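Local coordinates for kelch domain-containing protein (Colletotrichum graminicola M1.001, PDB 5C86) that is a copper-dependent fungal alcohol oxidase of the galactose oxidase and glyoxal oxidase family AA5, probably oxidising alcohols to aldehydes, at residues S122-S127 with A179-W184. Residues are numbered along the deposited sequence; the frame is centred on the assembly and turned at random.
Sequences SSCTTS and AWLWSW
With OG beside the backbone N and opposite the carbonyl carbon (chi1 -69° in S122 and much the same in S183), two serines on different strands each reach across to a backbone carbonyl of the other segment, that of A179 lying just ahead of strand 181-183. S122 OG donates to A179 O at 2.7 Å, approaching in the carbonyl plane on a lone pair. The reciprocal bond, from S183 OG to T125 O, is equally short at 2.7 Å, but here the hydroxyl sits above the carbonyl plane, 55° out of it. A179 O also accepts a weak bond from L181 N, closing an inverse gamma turn centred on W180.

Between the two serine bonds, L181 and C124 supply the side-chain packing. L181 CD1 lies 3.6 Å from S122 CB and rests near S122 O, while C124 SG is turned between its own backbone N and carbonyl carbon and meets L181 CB at 4.0 Å. V189 of the next strand backs C124, L181 and S183 alike.

Strands 122-125 and 181-183 are the first strands of two successive four-stranded antiparallel blades of the kelch β-propeller. They run nearly parallel, 10° between their directions, with axes 7.0 Å apart at closest approach, and pack face to face with no sheet pairing between them, each making its sheet bonds within its own blade, to strands 131-134 and 188-191 respectively. The innermost position of these strands brings S122 to about 8 Å, side chain to side chain, from the copper ligands Y120 and H423; the metal is absent in this apo form.

At the far end a bridging water takes over, accepting from S127 N at 2.9 Å and donating to W184 O at 2.7 Å. S127 OG turns instead to G187 N, and W184 NE1 is bound by G260 O.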
loop_
_atom_site.group_PDB
_atom_site.type_symbol
_atom_site.label_atom_id
_atom_site.label_comp_id
_atom_site.label_asym_id
_atom_site.label_seq_id
_atom_site.Cartn_x
_atom_site.Cartn_y
_atom_site.Cartn_z
ATOM N N SER A 122 11.419 -0.922 -3.891
ATOM C CA SER A 122 9.982 -0.909 -4.131
ATOM C C SER A 122 9.708 -1.783 -5.360
ATOM O O SER A 122 10.490 -1.838 -6.347
ATOM C CB SER A 122 9.538 0.509 -4.319
ATOM O OG SER A 122 9.648 1.222 -3.074
ATOM N N SER A 123 8.544 -2.409 -5.300
ATOM C CA SER A 123 8.023 -3.283 -6.310
ATOM C C SER A 123 6.630 -2.787 -6.683
ATOM O O SER A 123 5.828 -2.471 -5.772
ATOM C CB SER A 123 7.895 -4.650 -5.643
ATOM O OG SER A 123 7.368 -5.610 -6.559
ATOM N N CYS A 124 6.289 -2.877 -7.943
ATOM C CA CYS A 124 4.904 -2.591 -8.340
ATOM C C CYS A 124 4.470 -3.424 -9.523
ATOM O O CYS A 124 5.254 -3.769 -10.411
ATOM C CB CYS A 124 4.748 -1.092 -8.681
ATOM S SG CYS A 124 5.749 -0.459 -10.086
ATOM N N THR A 125 3.162 -3.662 -9.575
ATOM C CA THR A 125 2.498 -4.361 -10.611
ATOM C C THR A 125 2.205 -3.374 -11.700
ATOM O O THR A 125 1.516 -2.364 -11.507
ATOM C CB THR A 125 1.245 -5.026 -10.112
ATOM O OG1 THR A 125 1.596 -5.935 -9.093
ATOM C CG2 THR A 125 0.592 -5.846 -11.193
ATOM N N THR A 126 2.607 -3.685 -12.946
ATOM C CA THR A 126 2.399 -2.759 -14.023
ATOM C C THR A 126 1.055 -3.023 -14.741
ATOM O O THR A 126 0.370 -4.013 -14.474
ATOM C CB THR A 126 3.538 -2.807 -15.094
ATOM O OG1 THR A 126 3.366 -4.035 -15.851
ATOM C CG2 THR A 126 4.856 -2.822 -14.415
ATOM N N SER A 127 0.755 -2.137 -15.669
ATOM C CA SER A 127 -0.467 -2.285 -16.489
ATOM C C SER A 127 -0.490 -3.602 -17.264
ATOM O O SER A 127 -1.534 -4.087 -17.682
ATOM C CB SER A 127 -0.601 -1.138 -17.422
ATOM O OG SER A 127 0.455 -1.069 -18.413
ATOM N N ALA A 179 11.395 3.726 -3.115
ATOM C CA ALA A 179 10.846 4.621 -4.130
ATOM C C ALA A 179 9.304 4.652 -4.118
ATOM O O ALA A 179 8.630 3.603 -3.848
ATOM C CB ALA A 179 11.327 4.229 -5.502
ATOM N N TRP A 180 8.757 5.834 -4.393
ATOM C CA TRP A 180 7.298 6.033 -4.447
ATOM C C TRP A 180 6.836 5.636 -5.889
ATOM O O TRP A 180 6.575 6.484 -6.694
ATOM C CB TRP A 180 6.941 7.453 -4.125
ATOM C CG TRP A 180 7.390 8.012 -2.840
ATOM C CD1 TRP A 180 8.119 7.410 -1.855
ATOM C CD2 TRP A 180 7.248 9.351 -2.450
ATOM N NE1 TRP A 180 8.358 8.266 -0.824
ATOM C CE2 TRP A 180 7.856 9.508 -1.172
ATOM C CE3 TRP A 180 6.622 10.462 -3.024
ATOM C CZ2 TRP A 180 7.822 10.729 -0.474
ATOM C CZ3 TRP A 180 6.601 11.649 -2.332
ATOM C CH2 TRP A 180 7.197 11.802 -1.104
ATOM N N LEU A 181 6.741 4.368 -6.167
ATOM C CA LEU A 181 6.411 3.869 -7.512
ATOM C C LEU A 181 4.897 3.784 -7.747
ATOM O O LEU A 181 4.122 3.249 -6.916
ATOM C CB LEU A 181 6.961 2.522 -7.712
ATOM C CG LEU A 181 8.485 2.301 -7.548
ATOM C CD1 LEU A 181 8.863 0.879 -7.877
ATOM C CD2 LEU A 181 9.244 3.280 -8.413
ATOM N N TRP A 182 4.481 4.399 -8.842
ATOM C CA TRP A 182 3.069 4.378 -9.257
ATOM C C TRP A 182 2.971 3.909 -10.698
ATOM O O TRP A 182 3.349 4.681 -11.568
ATOM C CB TRP A 182 2.401 5.746 -9.016
ATOM C CG TRP A 182 2.265 5.997 -7.588
ATOM C CD1 TRP A 182 3.034 6.784 -6.793
ATOM C CD2 TRP A 182 1.380 5.288 -6.717
ATOM N NE1 TRP A 182 2.664 6.634 -5.475
ATOM C CE2 TRP A 182 1.646 5.734 -5.394
ATOM C CE3 TRP A 182 0.436 4.312 -6.925
ATOM C CZ2 TRP A 182 1.010 5.183 -4.306
ATOM C CZ3 TRP A 182 -0.208 3.780 -5.874
ATOM C CH2 TRP A 182 0.097 4.209 -4.555
ATOM N N SER A 183 2.407 2.738 -10.897
ATOM C CA SER A 183 2.188 2.256 -12.253
ATOM C C SER A 183 1.155 3.051 -12.988
ATOM O O SER A 183 0.145 3.543 -12.409
ATOM C CB SER A 183 1.758 0.834 -12.228
ATOM O OG SER A 183 2.773 0.023 -11.685
ATOM N N TRP A 184 1.412 3.253 -14.287
ATOM C CA TRP A 184 0.554 4.093 -15.103
ATOM C C TRP A 184 0.395 3.511 -16.544
ATOM O O TRP A 184 0.637 2.351 -16.752
ATOM C CB TRP A 184 1.036 5.550 -15.027
ATOM C CG TRP A 184 0.115 6.638 -15.477
ATOM C CD1 TRP A 184 0.366 7.671 -16.444
ATOM C CD2 TRP A 184 -1.229 6.885 -15.014
ATOM N NE1 TRP A 184 -0.713 8.502 -16.536
ATOM C CE2 TRP A 184 -1.696 8.056 -15.696
ATOM C CE3 TRP A 184 -2.046 6.281 -14.049
ATOM C CZ2 TRP A 184 -2.916 8.599 -15.416
ATOM C CZ3 TRP A 184 -3.313 6.863 -13.773
ATOM C CH2 TRP A 184 -3.722 7.976 -14.485
HETATM O O HOH W 1 2.233 0.322 -15.859
#